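Local coordinates for rhodopsin (Todarodes pacificus, PDB 2Z73), which senses light in squid vision through bound retinal, whose 11-cis to all-trans isomerization activates a G protein and, through it, phospholipase C, at residues Tyr57-Thr62 and Val317-Phe322; Phe89-Ile94 and Trp101-Ala106; Leu183-Phe188 and Ala296-Val301. One frame throughout, in Å; residues are numbered along the deposited sequence.

Contact 1 (Tyr57-Thr62 and Val317-Phe322); sequences YLFTKT and VSHPKF. With PLM (palmitic acid), chain E; BOG (octyl beta-D-glucopyranoside), chain C; PLM (palmitic acid), chain F.
Phe59 meets His319 edge to face: its CZ corner points at one face of the imidazole, with CZ 4.1 Å from NE2 of His319 and the ring planes at 81°. The same ring also touches Phe322, where CE1 of Phe59 comes within 3.4 Å of CD1 of Phe322. Here the two planes are inclined by only 34° and the rings meet obliquely. Next to Phe59 in the chain, Leu58 brings CD2 to 3.7 Å from CE1 of Phe322, a branched aliphatic chain filling in beside the three clustered rings.

His319 also has a polar duty, for it occupies the N-cap of helix 320-329. With CG anti to its own N (chi1 -162°), the ring turns ND1 back to accept from Phe322 N at 3.1 Å. The capping bond therefore ties the imidazole to the very residue whose phenyl group joins the cluster. Thr62, just past the end of helix 31-61, grips Leu58 O with its N and OG1, which come from opposite faces of the carbonyl plane. Ile73 and Ile74 of helix 70-87 cover Phe59, and Leu259 and Ile262 of helix 246-286 pack on His319. The arrangement is the cytoplasmic junction of transmembrane helix 1 with helix 8 of class A receptors, Phe322 taking the place of the phenylalanine that ends the NPxxY(x)5,6F motif.

Contact 2 (Phe89-Ile94 and Trp101-Ala106); sequences FPLMTI and WIFGFA
Leu91 packs against Trp101 and Phe103 where the first extracellular loop folds back on the end of transmembrane helix 2. Residues 101-104 have the sequence of the WxFG motif found in this loop of many class A receptors. Leu91 CB rests 3.7 Å from CH2 of Trp101, at the six-membered end of the indole. CG, anti to the carbonyl carbon (chi1 -63°), then carries the branch on to Phe103. There CD2 sits over one face of the phenyl ring, 3.9 Å from its centroid, in a CH-pi contact. A leucine suits this place, since its branch can lay a methyl on the ring while CB still touches the tryptophan. CG1 of Ile102 covers the other face of Phe103, and the ring is thus sandwiched between two aliphatic groups.

A turn further along helix 91-97, Ile94 CG2 adds to the apolar surface, 3.5 Å from CZ of Phe103 and 4.0 Å from CD1 of Ile102. Trp101 is held from beyond the contact as well, by an edge-to-face pairing with Tyr111. Gly104 suits its position because, at its positive phi of 80°, a beta carbon would press on the carbonyl O of Phe103. Its own carbonyl fixes the indole: Trp101 NE1 donates to Gly104 O at 2.9 Å, the acceptor lying in the indole plane while the donor stands above the carbonyl plane.

Contact 3 (Leu183-Phe188 and Ala296-Val301); sequences LCNCSF and AAQLPV. With RET (retinal), chain D.
The meeting of Asn185 and Gln298 is set by their first torsions and by a bend in the glutamine. Asn185 holds CG between its backbone N and carbonyl carbon (chi1 77°), which swings its amide toward helix 294-306; Gln298 sets out with CG anti to N and then bends at chi2 (59°), turning its amide back to the loop. Gln298 NE2 donates to Asn185 OD1 at 3.1 Å along a nearly straight line (169°). The acceptor lies in the plane of the glutamine amide, whereas the donor is tilted from the asparagine carbonyl plane, and the two amides stand almost perpendicular.

Each group has further partners, as buried amides need. Gln298 OE1 accepts from Val182 N and from a water, which in turn accepts from Cys184 N at 2.7 Å. That water also sits beside Asn185 OD1, though modelled too close for their bond to be relied on. Asn185 ND2 donates to Glu180 OE2 and, by a bent bond of 3.2 Å that stands above the carbonyl plane, to Cys186 O. With the bond from Gln298, these probably hold the amide's rotation. ND2 also stands 3.8 Å from C15 of retinal, the end that bonds to Lys305 in the chromophore. An amide suits the spot by donating and accepting at once. Were an alanine here, Gln298 NE2 and Glu180 would probably each be left without this hydrogen-bond mate, and a gap is likely to open beside C15.

Cys186 O, Ser187 and Phe188 continue the lining along the polyene, and Val301 CG2 touches C15 at 3.8 Å. Strand 186-188 pairs antiparallel with strand 177-179 in the second extracellular loop, the lid of the retinal pocket. The Cys186-Cys108 disulfide ties this lid to helix 104-138, the Asn185-Gln298 bond joins it to helix 294-306, and Ser187 OG is hydrogen-bonded to Tyr277 of helix 246-286.

How the contacts relate
Contacts 2 and 3 are neighbours on the extracellular side, their centres about 13 Å apart, while contact 1 lies at the cytoplasmic side, its centre about 33 Å from that of contact 3 and about 34 Å from that of contact 2. In sequence contact 2 is complete before contact 3 begins, and both fall between the two segments of contact 1. Met92 bridges the extracellular pair: its SD is 3.6 Å from Asn185 CB, so helix 91-97, the extracellular end of transmembrane helix 2, packs on the retinal lid. From contact 3, helix 294-306 leads on to helix 311-318 and contact 1. Transmembrane helix 7 thus spans from the light-sensing pocket to the cytoplasmic side, where the G protein is engaged.

Contact 1 (Tyr57-Thr62 and Val317-Phe322)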
loop_
_atom_site.group_PDB
_atom_site.type_symbol
_atom_site.label_atom_id
_atom_site.label_comp_id
_atom_site.label_asym_id
_atom_site.label_seq_id
_atom_site.Cartn_x
_atom_site.Cartn_y
_atom_site.Cartn_z
ATOM N N TYR A 57 2.757 -0.424 -16.135
ATOM C CA TYR A 57 3.051 -0.642 -17.549
ATOM C C TYR A 57 2.741 -2.079 -17.927
ATOM O O TYR A 57 1.899 -2.326 -18.786
ATOM C CB TYR A 57 4.524 -0.322 -17.847
ATOM C CG TYR A 57 4.954 -0.571 -19.284
ATOM C CD1 TYR A 57 5.812 -1.623 -19.600
ATOM C CD2 TYR A 57 4.501 0.242 -20.323
ATOM C CE1 TYR A 57 6.207 -1.859 -20.903
ATOM C CE2 TYR A 57 4.887 0.010 -21.632
ATOM C CZ TYR A 57 5.741 -1.041 -21.915
ATOM O OH TYR A 57 6.134 -1.285 -23.214
ATOM N N LEU A 58 3.412 -3.023 -17.269
ATOM C CA LEU A 58 3.210 -4.444 -17.537
ATOM C C LEU A 58 1.765 -4.932 -17.351
ATOM O O LEU A 58 1.240 -5.649 -18.203
ATOM C CB LEU A 58 4.156 -5.280 -16.668
ATOM C CG LEU A 58 5.398 -5.864 -17.351
ATOM C CD1 LEU A 58 5.914 -4.930 -18.431
ATOM C CD2 LEU A 58 6.474 -6.133 -16.312
ATOM N N PHE A 59 1.116 -4.545 -16.255
ATOM C CA PHE A 59 -0.253 -5.002 -16.032
ATOM C C PHE A 59 -1.286 -4.455 -17.017
ATOM O O PHE A 59 -2.209 -5.171 -17.395
ATOM C CB PHE A 59 -0.697 -4.731 -14.585
ATOM C CG PHE A 59 -0.398 -5.869 -13.631
ATOM C CD1 PHE A 59 0.886 -6.064 -13.126
ATOM C CD2 PHE A 59 -1.402 -6.756 -13.255
ATOM C CE1 PHE A 59 1.162 -7.130 -12.258
ATOM C CE2 PHE A 59 -1.136 -7.821 -12.392
ATOM C CZ PHE A 59 0.146 -8.009 -11.892
ATOM N N THR A 60 -1.145 -3.204 -17.442
ATOM C CA THR A 60 -2.104 -2.662 -18.402
ATOM C C THR A 60 -1.834 -3.141 -19.831
ATOM O O THR A 60 -2.725 -3.094 -20.672
ATOM C CB THR A 60 -2.102 -1.114 -18.443
ATOM O OG1 THR A 60 -0.758 -0.638 -18.518
ATOM C CG2 THR A 60 -2.784 -0.535 -17.227
ATOM N N LYS A 61 -0.624 -3.624 -20.098
ATOM C CA LYS A 61 -0.290 -4.043 -21.445
ATOM C C LYS A 61 -0.108 -5.532 -21.729
ATOM O O LYS A 61 0.009 -5.927 -22.891
ATOM C CB LYS A 61 0.947 -3.276 -21.912
ATOM C CG LYS A 61 0.702 -1.773 -21.997
ATOM C CD LYS A 61 -0.475 -1.472 -22.924
ATOM C CE LYS A 61 -0.885 -0.012 -22.853
ATOM N NZ LYS A 61 -2.056 0.285 -23.732
ATOM N N THR A 62 -0.084 -6.361 -20.692
ATOM C CA THR A 62 0.075 -7.788 -20.909
ATOM C C THR A 62 -1.295 -8.445 -20.980
ATOM O O THR A 62 -2.189 -8.100 -20.204
ATOM C CB THR A 62 0.890 -8.440 -19.792
ATOM O OG1 THR A 62 2.202 -7.861 -19.761
ATOM C CG2 THR A 62 1.005 -9.923 -20.025
ATOM N N VAL A 317 9.244 -11.322 -6.952
ATOM C CA VAL A 317 9.826 -12.560 -6.417
ATOM C C VAL A 317 8.800 -13.643 -6.128
ATOM O O VAL A 317 9.177 -14.754 -5.772
ATOM C CB VAL A 317 10.599 -12.311 -5.102
ATOM C CG1 VAL A 317 11.720 -11.335 -5.333
ATOM C CG2 VAL A 317 9.658 -11.791 -4.032
ATOM N N SER A 318 7.514 -13.329 -6.274
ATOM C CA SER A 318 6.473 -14.315 -5.973
ATOM C C SER A 318 5.306 -14.356 -6.939
ATOM O O SER A 318 4.449 -15.226 -6.832
ATOM C CB SER A 318 5.909 -14.060 -4.583
ATOM O OG SER A 318 5.215 -12.827 -4.571
ATOM N N HIS A 319 5.250 -13.420 -7.872
ATOM C CA HIS A 319 4.140 -13.410 -8.816
ATOM C C HIS A 319 4.567 -13.999 -10.162
ATOM O O HIS A 319 5.254 -13.341 -10.940
ATOM C CB HIS A 319 3.633 -11.984 -8.996
ATOM C CG HIS A 319 2.265 -11.910 -9.580
ATOM N ND1 HIS A 319 1.965 -12.409 -10.829
ATOM C CD2 HIS A 319 1.107 -11.424 -9.079
ATOM C CE1 HIS A 319 0.678 -12.235 -11.074
ATOM N NE2 HIS A 319 0.135 -11.640 -10.027
ATOM N N PRO A 320 4.144 -15.245 -10.454
ATOM C CA PRO A 320 4.472 -15.956 -11.697
ATOM C C PRO A 320 4.178 -15.223 -13.008
ATOM O O PRO A 320 5.104 -14.905 -13.754
ATOM C CB PRO A 320 3.691 -17.262 -11.565
ATOM C CG PRO A 320 2.510 -16.868 -10.753
ATOM C CD PRO A 320 3.132 -15.990 -9.688
ATOM N N LYS A 321 2.910 -14.954 -13.302
ATOM C CA LYS A 321 2.594 -14.259 -14.544
ATOM C C LYS A 321 3.373 -12.962 -14.658
ATOM O O LYS A 321 3.925 -12.656 -15.710
ATOM C CB LYS A 321 1.092 -13.967 -14.651
ATOM C CG LYS A 321 0.273 -15.142 -15.169
ATOM C CD LYS A 321 -1.205 -14.800 -15.255
ATOM C CE LYS A 321 -2.009 -15.982 -15.772
ATOM N NZ LYS A 321 -3.467 -15.687 -15.841
ATOM N N PHE A 322 3.433 -12.210 -13.564
ATOM C CA PHE A 322 4.150 -10.941 -13.555
ATOM C C PHE A 322 5.632 -11.164 -13.801
ATOM O O PHE A 322 6.266 -10.428 -14.560
ATOM C CB PHE A 322 3.957 -10.233 -12.219
ATOM C CG PHE A 322 4.658 -8.910 -12.126
ATOM C CD1 PHE A 322 4.360 -7.885 -13.014
ATOM C CD2 PHE A 322 5.608 -8.684 -11.141
ATOM C CE1 PHE A 322 4.996 -6.656 -12.919
ATOM C CE2 PHE A 322 6.249 -7.458 -11.036
ATOM C CZ PHE A 322 5.943 -6.440 -11.927
HETATM C C1 PLM E . -1.988 3.535 -22.045
HETATM O O2 PLM E . -1.216 3.789 -22.961
HETATM C C2 PLM E . -1.432 2.938 -20.749
HETATM C C3 PLM E . -1.667 3.818 -19.513
HETATM C C4 PLM E . -0.344 4.159 -18.838
HETATM C C5 PLM E . -0.557 4.773 -17.483
HETATM C C6 PLM E . 0.778 5.100 -16.860
HETATM C C7 PLM E . 0.617 6.162 -15.795
HETATM C C8 PLM E . 1.957 6.534 -15.139
HETATM C C9 PLM E . 1.762 7.244 -13.797
HETATM C CA PLM E . 1.743 8.749 -13.932
HETATM C CB PLM E . 0.941 9.371 -12.808
HETATM C CC PLM E . 1.231 10.853 -12.673
HETATM C CD PLM E . 0.418 11.462 -11.549
HETATM C CE PLM E . 1.289 12.339 -10.682
HETATM C CF PLM E . 0.843 13.791 -10.686
HETATM C CG PLM E . 1.739 14.652 -9.802
HETATM C C1 BOG C . -6.574 -14.368 -11.932
HETATM O O1 BOG C . -6.553 -13.927 -10.642
HETATM C C2 BOG C . -5.509 -15.433 -11.879
HETATM O O2 BOG C . -4.176 -14.911 -11.509
HETATM C C3 BOG C . -5.540 -15.926 -13.254
HETATM O O3 BOG C . -4.579 -16.918 -13.214
HETATM C C4 BOG C . -6.988 -16.460 -13.606
HETATM O O4 BOG C . -7.027 -16.936 -14.915
HETATM C C5 BOG C . -7.991 -15.385 -13.629
HETATM O O5 BOG C . -7.938 -14.911 -12.288
HETATM C C6 BOG C . -9.447 -15.918 -13.966
HETATM O O6 BOG C . -10.422 -14.744 -13.984
HETATM C "C1'" BOG C . -6.691 -12.550 -10.853
HETATM C "C2'" BOG C . -7.022 -12.102 -9.519
HETATM C "C3'" BOG C . -5.960 -11.087 -9.264
HETATM C "C4'" BOG C . -5.714 -11.307 -7.882
HETATM C "C5'" BOG C . -4.930 -10.117 -7.469
HETATM C "C6'" BOG C . -4.166 -10.654 -6.387
HETATM C "C7'" BOG C . -3.331 -9.495 -6.023
HETATM C "C8'" BOG C . -2.188 -10.141 -5.461
HETATM C C1 PLM F . 14.053 -9.898 -7.619
HETATM O O2 PLM F . 12.851 -9.877 -7.845
HETATM C C2 PLM F . 14.727 -8.661 -7.016
HETATM C C3 PLM F . 14.530 -7.379 -7.833
HETATM C C4 PLM F . 15.528 -6.315 -7.401
HETATM C C5 PLM F . 14.845 -5.171 -6.719
HETATM C C6 PLM F . 15.866 -4.144 -6.305
HETATM C C7 PLM F . 15.953 -4.073 -4.795
HETATM C C8 PLM F . 16.979 -3.039 -4.320
HETATM C C9 PLM F . 16.597 -2.463 -2.964
HETATM C CA PLM F . 17.743 -2.519 -1.987
HETATM C CB PLM F . 17.228 -2.425 -0.568
HETATM C CC PLM F . 18.308 -1.955 0.384
HETATM C CD PLM F . 17.772 -1.867 1.798
HETATM C CE PLM F . 18.594 -2.727 2.725
HETATM C CF PLM F . 17.790 -3.891 3.286
HETATM C CG PLM F . 18.627 -4.763 4.222
#

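Contact 2 (Phe89-Ile94 and Trp101-Ala106)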
loop_
_atom_site.group_PDB
_atom_site.type_symbol
_atom_site.label_atom_id
_atom_site.label_comp_id
_atom_site.label_asym_id
_atom_site.label_seq_id
_atom_site.Cartn_x
_atom_site.Cartn_y
_atom_site.Cartn_z
ATOM N N PHE A 89 11.442 13.038 -4.037
ATOM C CA PHE A 89 12.083 14.102 -4.803
ATOM C C PHE A 89 11.023 14.839 -5.613
ATOM O O PHE A 89 10.171 14.207 -6.246
ATOM C CB PHE A 89 13.164 13.537 -5.725
ATOM C CG PHE A 89 13.799 14.573 -6.605
ATOM C CD1 PHE A 89 13.264 14.864 -7.859
ATOM C CD2 PHE A 89 14.886 15.305 -6.157
ATOM C CE1 PHE A 89 13.802 15.876 -8.652
ATOM C CE2 PHE A 89 15.433 16.319 -6.942
ATOM C CZ PHE A 89 14.884 16.605 -8.196
ATOM N N PRO A 90 11.077 16.186 -5.628
ATOM C CA PRO A 90 12.049 17.055 -4.961
ATOM C C PRO A 90 11.604 17.742 -3.664
ATOM O O PRO A 90 12.427 18.326 -2.962
ATOM C CB PRO A 90 12.330 18.093 -6.030
ATOM C CG PRO A 90 10.941 18.372 -6.509
ATOM C CD PRO A 90 10.339 16.956 -6.648
ATOM N N LEU A 91 10.315 17.695 -3.347
ATOM C CA LEU A 91 9.823 18.374 -2.153
ATOM C C LEU A 91 10.572 18.062 -0.847
ATOM O O LEU A 91 10.932 18.979 -0.102
ATOM C CB LEU A 91 8.316 18.119 -1.994
ATOM C CG LEU A 91 7.452 18.688 -3.138
ATOM C CD1 LEU A 91 5.989 18.323 -2.961
ATOM C CD2 LEU A 91 7.619 20.187 -3.194
ATOM N N MET A 92 10.824 16.790 -0.551
ATOM C CA MET A 92 11.525 16.485 0.691
ATOM C C MET A 92 13.030 16.476 0.498
ATOM O O MET A 92 13.760 17.175 1.200
ATOM C CB MET A 92 11.075 15.145 1.277
ATOM C CG MET A 92 11.586 14.934 2.706
ATOM S SD MET A 92 11.132 13.371 3.513
ATOM C CE MET A 92 12.007 13.547 5.017
ATOM N N THR A 93 13.493 15.686 -0.459
ATOM C CA THR A 93 14.913 15.585 -0.733
ATOM C C THR A 93 15.585 16.948 -0.824
ATOM O O THR A 93 16.618 17.168 -0.194
ATOM C CB THR A 93 15.155 14.799 -2.027
ATOM O OG1 THR A 93 14.528 13.519 -1.908
ATOM C CG2 THR A 93 16.656 14.614 -2.292
ATOM N N ILE A 94 15.009 17.863 -1.601
ATOM C CA ILE A 94 15.594 19.192 -1.746
ATOM C C ILE A 94 15.537 19.931 -0.411
ATOM O O ILE A 94 16.477 20.627 -0.044
ATOM C CB ILE A 94 14.871 20.012 -2.846
ATOM C CG1 ILE A 94 15.211 19.433 -4.218
ATOM C CG2 ILE A 94 15.286 21.476 -2.800
ATOM C CD1 ILE A 94 16.680 19.449 -4.542
ATOM N N TRP A 101 12.378 23.551 4.602
ATOM C CA TRP A 101 11.308 23.394 3.621
ATOM C C TRP A 101 11.104 24.728 2.925
ATOM O O TRP A 101 10.502 25.652 3.479
ATOM C CB TRP A 101 9.997 22.955 4.290
ATOM C CG TRP A 101 8.816 22.887 3.334
ATOM C CD1 TRP A 101 8.002 23.920 2.965
ATOM C CD2 TRP A 101 8.344 21.733 2.625
ATOM N NE1 TRP A 101 7.055 23.484 2.074
ATOM C CE2 TRP A 101 7.240 22.146 1.846
ATOM C CE3 TRP A 101 8.748 20.388 2.568
ATOM C CZ2 TRP A 101 6.526 21.261 1.013
ATOM C CZ3 TRP A 101 8.035 19.502 1.736
ATOM C CH2 TRP A 101 6.939 19.948 0.974
ATOM N N ILE A 102 11.612 24.823 1.703
ATOM C CA ILE A 102 11.543 26.049 0.907
ATOM C C ILE A 102 10.413 26.109 -0.110
ATOM O O ILE A 102 10.448 26.959 -0.988
ATOM C CB ILE A 102 12.831 26.235 0.096
ATOM C CG1 ILE A 102 12.998 25.032 -0.858
ATOM C CG2 ILE A 102 14.022 26.374 1.026
ATOM C CD1 ILE A 102 14.030 25.217 -1.952
ATOM N N PHE A 103 9.414 25.241 -0.005
ATOM C CA PHE A 103 8.360 25.237 -1.012
ATOM C C PHE A 103 7.031 25.863 -0.643
ATOM O O PHE A 103 6.063 25.746 -1.393
ATOM C CB PHE A 103 8.155 23.809 -1.523
ATOM C CG PHE A 103 9.410 23.187 -2.081
ATOM C CD1 PHE A 103 9.916 23.596 -3.315
ATOM C CD2 PHE A 103 10.114 22.237 -1.349
ATOM C CE1 PHE A 103 11.112 23.066 -3.806
ATOM C CE2 PHE A 103 11.310 21.702 -1.831
ATOM C CZ PHE A 103 11.810 22.116 -3.054
ATOM N N GLY A 104 6.984 26.540 0.499
ATOM C CA GLY A 104 5.759 27.199 0.913
ATOM C C GLY A 104 4.697 26.336 1.549
ATOM O O GLY A 104 4.719 25.120 1.439
ATOM N N PHE A 105 3.742 26.990 2.200
ATOM C CA PHE A 105 2.644 26.318 2.885
ATOM C C PHE A 105 1.738 25.513 1.964
ATOM O O PHE A 105 1.363 24.395 2.290
ATOM C CB PHE A 105 1.815 27.339 3.662
ATOM C CG PHE A 105 1.127 26.767 4.874
ATOM C CD1 PHE A 105 0.061 27.434 5.464
ATOM C CD2 PHE A 105 1.541 25.558 5.423
ATOM C CE1 PHE A 105 -0.585 26.907 6.573
ATOM C CE2 PHE A 105 0.900 25.027 6.536
ATOM C CZ PHE A 105 -0.165 25.704 7.108
ATOM N N ALA A 106 1.375 26.083 0.821
ATOM C CA ALA A 106 0.504 25.398 -0.139
ATOM C C ALA A 106 1.093 24.050 -0.550
ATOM O O ALA A 106 0.379 23.051 -0.631
ATOM C CB ALA A 106 0.289 26.269 -1.368
#

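Contact 3 (Leu183-Phe188 and Ala296-Val301)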
loop_
_atom_site.group_PDB
_atom_site.type_symbol
_atom_site.label_atom_id
_atom_site.label_comp_id
_atom_site.label_asym_id
_atom_site.label_seq_id
_atom_site.Cartn_x
_atom_site.Cartn_y
_atom_site.Cartn_z
ATOM N N LEU A 183 11.489 19.028 10.278
ATOM C CA LEU A 183 10.872 20.083 9.494
ATOM C C LEU A 183 11.228 20.135 8.008
ATOM O O LEU A 183 11.395 21.213 7.458
ATOM C CB LEU A 183 11.221 21.418 10.140
ATOM C CG LEU A 183 11.040 21.398 11.656
ATOM C CD1 LEU A 183 11.420 22.749 12.248
ATOM C CD2 LEU A 183 9.591 21.054 11.987
ATOM N N CYS A 184 11.348 18.979 7.360
ATOM C CA CYS A 184 11.682 18.946 5.938
ATOM C C CYS A 184 10.703 18.108 5.145
ATOM O O CYS A 184 10.980 17.684 4.030
ATOM C CB CYS A 184 13.110 18.454 5.719
ATOM S SG CYS A 184 14.313 19.727 6.112
ATOM N N ASN A 185 9.559 17.846 5.752
ATOM C CA ASN A 185 8.502 17.126 5.076
ATOM C C ASN A 185 7.259 17.489 5.864
ATOM O O ASN A 185 7.352 18.038 6.964
ATOM C CB ASN A 185 8.752 15.610 5.030
ATOM C CG ASN A 185 8.471 14.918 6.339
ATOM O OD1 ASN A 185 9.362 14.772 7.175
ATOM N ND2 ASN A 185 7.222 14.481 6.529
ATOM N N CYS A 186 6.095 17.225 5.299
ATOM C CA CYS A 186 4.871 17.589 5.975
ATOM C C CYS A 186 4.008 16.384 6.281
ATOM O O CYS A 186 4.259 15.293 5.790
ATOM C CB CYS A 186 4.126 18.632 5.120
ATOM S SG CYS A 186 4.908 20.284 5.280
ATOM N N SER A 187 3.015 16.583 7.136
ATOM C CA SER A 187 2.096 15.523 7.534
ATOM C C SER A 187 0.946 16.215 8.249
ATOM O O SER A 187 0.875 17.442 8.251
ATOM C CB SER A 187 2.795 14.550 8.486
ATOM O OG SER A 187 1.963 13.439 8.775
ATOM N N PHE A 188 0.041 15.445 8.848
ATOM C CA PHE A 188 -1.070 16.057 9.571
ATOM C C PHE A 188 -0.604 16.468 10.960
ATOM O O PHE A 188 0.482 16.093 11.399
ATOM C CB PHE A 188 -2.255 15.097 9.657
ATOM C CG PHE A 188 -1.955 13.803 10.362
ATOM C CD1 PHE A 188 -2.462 13.556 11.639
ATOM C CD2 PHE A 188 -1.194 12.822 9.748
ATOM C CE1 PHE A 188 -2.213 12.348 12.295
ATOM C CE2 PHE A 188 -0.939 11.610 10.393
ATOM C CZ PHE A 188 -1.452 11.375 11.672
ATOM N N ALA A 296 12.268 10.450 17.104
ATOM C CA ALA A 296 11.126 9.631 17.493
ATOM C C ALA A 296 10.073 9.656 16.400
ATOM O O ALA A 296 9.406 8.649 16.127
ATOM C CB ALA A 296 10.529 10.142 18.803
ATOM N N ALA A 297 9.922 10.821 15.778
ATOM C CA ALA A 297 8.950 10.985 14.710
ATOM C C ALA A 297 9.606 10.733 13.353
ATOM O O ALA A 297 9.139 9.896 12.577
ATOM C CB ALA A 297 8.344 12.384 14.771
ATOM N N GLN A 298 10.707 11.423 13.078
ATOM C CA GLN A 298 11.379 11.267 11.794
ATOM C C GLN A 298 11.676 9.830 11.332
ATOM O O GLN A 298 11.124 9.381 10.338
ATOM C CB GLN A 298 12.676 12.078 11.771
ATOM C CG GLN A 298 13.045 12.557 10.368
ATOM C CD GLN A 298 11.953 13.422 9.757
ATOM O OE1 GLN A 298 11.675 14.518 10.250
ATOM N NE2 GLN A 298 11.320 12.927 8.686
ATOM N N LEU A 299 12.545 9.118 12.047
ATOM C CA LEU A 299 12.912 7.753 11.673
ATOM C C LEU A 299 11.733 6.827 11.381
ATOM O O LEU A 299 11.788 6.028 10.449
ATOM C CB LEU A 299 13.815 7.133 12.740
ATOM C CG LEU A 299 15.319 7.309 12.515
ATOM C CD1 LEU A 299 15.677 8.781 12.368
ATOM C CD2 LEU A 299 16.072 6.690 13.681
ATOM N N PRO A 300 10.662 6.905 12.186
ATOM C CA PRO A 300 9.515 6.036 11.923
ATOM C C PRO A 300 8.684 6.499 10.724
ATOM O O PRO A 300 7.975 5.691 10.114
ATOM C CB PRO A 300 8.731 6.098 13.226
ATOM C CG PRO A 300 9.799 6.299 14.230
ATOM C CD PRO A 300 10.635 7.366 13.581
ATOM N N VAL A 301 8.757 7.784 10.382
ATOM C CA VAL A 301 8.000 8.275 9.224
ATOM C C VAL A 301 8.703 7.850 7.935
ATOM O O VAL A 301 8.052 7.553 6.943
ATOM C CB VAL A 301 7.825 9.829 9.224
ATOM C CG1 VAL A 301 9.090 10.500 8.737
ATOM C CG2 VAL A 301 6.647 10.226 8.334
HETATM C C1 RET D . -2.410 6.764 10.113
HETATM C C2 RET D . -2.293 5.280 10.564
HETATM C C3 RET D . -1.540 4.362 9.616
HETATM C C4 RET D . -2.049 4.457 8.167
HETATM C C5 RET D . -2.202 5.900 7.684
HETATM C C6 RET D . -2.363 6.958 8.543
HETATM C C7 RET D . -2.499 8.392 8.052
HETATM C C8 RET D . -1.456 9.150 7.498
HETATM C C9 RET D . -1.419 10.498 6.914
HETATM C C10 RET D . -0.204 10.843 6.469
HETATM C C11 RET D . 0.260 12.027 5.779
HETATM C C12 RET D . 1.529 12.310 5.354
HETATM C C13 RET D . 2.883 11.651 5.519
HETATM C C14 RET D . 3.974 12.160 4.872
HETATM C C15 RET D . 5.322 11.592 4.993
HETATM C C16 RET D . -3.695 7.360 10.688
HETATM C C17 RET D . -1.240 7.512 10.831
HETATM C C18 RET D . -2.142 5.946 6.180
HETATM C C19 RET D . -2.679 11.336 6.819
HETATM C C20 RET D . 2.947 10.412 6.440
HETATM O O HOH W 1 11.096 16.385 7.907
#